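Local coordinates for protein blood group a-and b-cleaving endo-beta-galactosidase (Streptococcus pneumoniae, PDB 2YGL) that probably binds blood-group carbohydrate antigens through two tandem CBM51 modules belonging to a family 98 endo-beta-galactosidase that cleaves A and B antigens, at residues T7-M12 against A164-I169. Numbering follows the deposited sequence.
Sequences TYLSDM and ADAKLI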
ATOM      1  N   THR A   7       8.438  -9.499  -4.838  1.00 26.68           N
ATOM      2  CA  THR A   7       9.826  -9.495  -4.396  1.00 26.45           C
ATOM      3  C   THR A   7      10.218 -10.933  -4.054  1.00 26.30           C
ATOM      4  O   THR A   7       9.573 -11.582  -3.226  1.00 26.27           O
ATOM      5  CB  THR A   7      10.034  -8.571  -3.173  1.00 26.44           C
ATOM      6  OG1 THR A   7       9.354  -7.326  -3.385  1.00 26.46           O
ATOM      7  CG2 THR A   7      11.514  -8.301  -2.940  1.00 26.45           C
ATOM      8  N   TYR A   8      11.258 -11.434  -4.715  1.00 25.99           N
ATOM      9  CA  TYR A   8      11.736 -12.790  -4.472  1.00 25.80           C
ATOM     10  C   TYR A   8      12.479 -12.869  -3.145  1.00 25.64           C
ATOM     11  O   TYR A   8      13.251 -11.965  -2.808  1.00 25.41           O
ATOM     12  CB  TYR A   8      12.639 -13.263  -5.613  1.00 25.74           C
ATOM     13  CG  TYR A   8      11.926 -13.397  -6.940  1.00 25.77           C
ATOM     14  CD1 TYR A   8      11.063 -14.467  -7.183  1.00 25.89           C
ATOM     15  CD2 TYR A   8      12.116 -12.458  -7.952  1.00 26.03           C
ATOM     16  CE1 TYR A   8      10.404 -14.597  -8.399  1.00 26.33           C
ATOM     17  CE2 TYR A   8      11.461 -12.577  -9.176  1.00 26.30           C
ATOM     18  CZ  TYR A   8      10.608 -13.650  -9.391  1.00 26.35           C
ATOM     19  OH  TYR A   8       9.958 -13.779 -10.596  1.00 26.74           O
ATOM     20  N   LEU A   9      12.236 -13.944  -2.395  1.00 25.35           N
ATOM     21  CA  LEU A   9      12.924 -14.166  -1.122  1.00 25.21           C
ATOM     22  C   LEU A   9      14.440 -14.222  -1.314  1.00 25.12           C
ATOM     23  O   LEU A   9      15.195 -13.714  -0.483  1.00 25.06           O
ATOM     24  CB  LEU A   9      12.430 -15.446  -0.433  1.00 25.16           C
ATOM     25  CG  LEU A   9      10.985 -15.536   0.075  1.00 25.24           C
ATOM     26  CD1 LEU A   9      10.773 -16.868   0.766  1.00 24.94           C
ATOM     27  CD2 LEU A   9      10.630 -14.397   1.020  1.00 24.97           C
ATOM     28  N   SER A  10      14.868 -14.824  -2.424  1.00 25.05           N
ATOM     29  CA  SER A  10      16.286 -14.931  -2.770  1.00 25.08           C
ATOM     30  C   SER A  10      16.930 -13.582  -3.103  1.00 25.19           C
ATOM     31  O   SER A  10      18.150 -13.492  -3.247  1.00 25.24           O
ATOM     32  CB  SER A  10      16.479 -15.916  -3.925  1.00 25.00           C
ATOM     33  OG  SER A  10      15.761 -15.514  -5.078  1.00 24.73           O
ATOM     34  N   ASP A  11      16.103 -12.543  -3.225  1.00 25.25           N
ATOM     35  CA  ASP A  11      16.586 -11.176  -3.397  1.00 25.44           C
ATOM     36  C   ASP A  11      16.553 -10.404  -2.074  1.00 25.66           C
ATOM     37  O   ASP A  11      16.960  -9.243  -2.013  1.00 25.75           O
ATOM     38  CB  ASP A  11      15.776 -10.440  -4.473  1.00 25.31           C
ATOM     39  CG  ASP A  11      16.001 -11.000  -5.871  1.00 25.06           C
ATOM     40  OD1 ASP A  11      17.083 -11.568  -6.137  1.00 25.22           O
ATOM     41  OD2 ASP A  11      15.094 -10.863  -6.715  1.00 24.48           O
ATOM     42  N   MET A  12      16.069 -11.057  -1.019  1.00 25.77           N
ATOM     43  CA  MET A  12      16.030 -10.461   0.315  1.00 26.00           C
ATOM     44  C   MET A  12      17.081 -11.090   1.221  1.00 25.92           C
ATOM     45  O   MET A  12      17.690 -12.104   0.873  1.00 26.08           O
ATOM     46  CB  MET A  12      14.644 -10.621   0.951  1.00 26.01           C
ATOM     47  CG  MET A  12      13.486 -10.199   0.069  1.00 26.75           C
ATOM     48  SD  MET A  12      11.901 -10.428   0.893  1.00 28.44           S
ATOM     49  CE  MET A  12      10.899 -10.942  -0.485  1.00 28.76           C
ATOM     50  N   ALA A 164      10.611 -23.259  -4.688  1.00 17.74           N
ATOM     51  CA  ALA A 164      10.774 -22.761  -6.054  1.00 18.48           C
ATOM     52  C   ALA A 164       9.885 -21.555  -6.326  1.00 18.90           C
ATOM     53  O   ALA A 164       8.697 -21.565  -5.991  1.00 18.96           O
ATOM     54  CB  ALA A 164      10.490 -23.868  -7.065  1.00 18.29           C
ATOM     55  N   ASP A 165      10.478 -20.525  -6.930  1.00 19.50           N
ATOM     56  CA  ASP A 165       9.782 -19.282  -7.298  1.00 20.21           C
ATOM     57  C   ASP A 165       9.251 -18.501  -6.084  1.00 20.35           C
ATOM     58  O   ASP A 165       8.321 -17.693  -6.210  1.00 20.42           O
ATOM     59  CB  ASP A 165       8.663 -19.571  -8.318  1.00 20.25           C
ATOM     60  CG  ASP A 165       8.209 -18.328  -9.055  1.00 21.44           C
ATOM     61  OD1 ASP A 165       9.072 -17.600  -9.585  1.00 22.92           O
ATOM     62  OD2 ASP A 165       6.985 -18.082  -9.108  1.00 22.78           O
ATOM     63  N   ALA A 166       9.861 -18.731  -4.922  1.00 20.66           N
ATOM     64  CA  ALA A 166       9.412 -18.141  -3.658  1.00 21.01           C
ATOM     65  C   ALA A 166       9.406 -16.612  -3.699  1.00 21.40           C
ATOM     66  O   ALA A 166      10.453 -15.981  -3.868  1.00 21.41           O
ATOM     67  CB  ALA A 166      10.261 -18.649  -2.498  1.00 20.80           C
ATOM     68  N   LYS A 167       8.219 -16.031  -3.545  1.00 21.95           N
ATOM     69  CA  LYS A 167       8.035 -14.585  -3.693  1.00 22.60           C
ATOM     70  C   LYS A 167       7.014 -14.007  -2.715  1.00 23.07           C
ATOM     71  O   LYS A 167       6.077 -14.693  -2.294  1.00 23.31           O
ATOM     72  CB  LYS A 167       7.620 -14.244  -5.131  1.00 22.41           C
ATOM     73  CG  LYS A 167       6.276 -14.845  -5.557  1.00 22.79           C
ATOM     74  CD  LYS A 167       5.820 -14.373  -6.934  1.00 22.80           C
ATOM     75  CE  LYS A 167       6.509 -15.142  -8.041  1.00 23.05           C
ATOM     76  NZ  LYS A 167       5.749 -15.086  -9.319  1.00 22.77           N
ATOM     77  N   LEU A 168       7.206 -12.739  -2.369  1.00 23.56           N
ATOM     78  CA  LEU A 168       6.217 -11.979  -1.613  1.00 24.15           C
ATOM     79  C   LEU A 168       5.582 -10.943  -2.538  1.00 24.49           C
ATOM     80  O   LEU A 168       6.280 -10.294  -3.316  1.00 24.39           O
ATOM     81  CB  LEU A 168       6.862 -11.311  -0.392  1.00 24.09           C
ATOM     82  CG  LEU A 168       7.380 -12.248   0.706  1.00 24.26           C
ATOM     83  CD1 LEU A 168       8.289 -11.512   1.673  1.00 24.01           C
ATOM     84  CD2 LEU A 168       6.233 -12.907   1.455  1.00 23.90           C
ATOM     85  N   ILE A 169       4.258 -10.806  -2.460  1.00 25.03           N
ATOM     86  CA  ILE A 169       3.501  -9.982  -3.409  1.00 25.49           C
ATOM     87  C   ILE A 169       2.667  -8.914  -2.701  1.00 25.99           C
ATOM     88  O   ILE A 169       2.072  -9.172  -1.651  1.00 26.00           O
ATOM     89  CB  ILE A 169       2.560 -10.843  -4.302  1.00 25.57           C
ATOM     90  CG1 ILE A 169       3.292 -12.069  -4.862  1.00 25.25           C
ATOM     91  CG2 ILE A 169       1.958 -10.005  -5.446  1.00 25.33           C
ATOM     92  CD1 ILE A 169       2.382 -13.064  -5.565  1.00 25.52           C
TER
HETATM   93  O   HOH W   1       8.111 -15.603 -11.112  1.00 41.60           O
HETATM   94  O   HOH W   2      13.113 -16.761  -3.958  1.00 17.29           O
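Antiparallel pairing of strands 4-8 and 160-171 of the first CBM51 module sets Thr7 against Leu168 as a hydrogen-bonded pair: Thr7 N gives to Leu168 O at 2.8 Å, and Leu168 N returns an equally short, nearly straight bond to Thr7 O. Tyr8 and Lys167 form the next, non-hydrogen-bonded pair, their side chains lying side by side and pointing the same way on the face they share. A tyrosine and a long lysine suit this place because ring and methylenes pack together, Lys167 CE coming to 3.9 Å from Tyr8 CE1, while the polar ends meet at one water, in the plane of the ring, that joins Tyr8 OH, Lys167 NZ and Asp165 OD1. Lys167 NZ also makes a salt bridge to Asp165 OD2, 3.2 Å away; the bend at chi3 (81°) brings the amine to this carboxylate. Past Tyr8 the chain leaves the strand in a 3-10 turn, and Leu9 N reaches Ala166 O at 3.1 Å from above the carbonyl plane. A second water, held by Ser10 N, donates to that same oxygen. In this beta-sandwich module Leu168 points to the side of the sheet away from Tyr8, where it is buried among apolar side chains. Leu9 CD1 rests on the short Ala166 CB, and CD2 of Leu9 crosses Leu168 CD1 at 3.8 Å. Met12, bent at chi3 (-143°), sets CE tightly against Leu168 CD1 at 3.4 Å, with Phe83 of strand 82-87 touching both leucines.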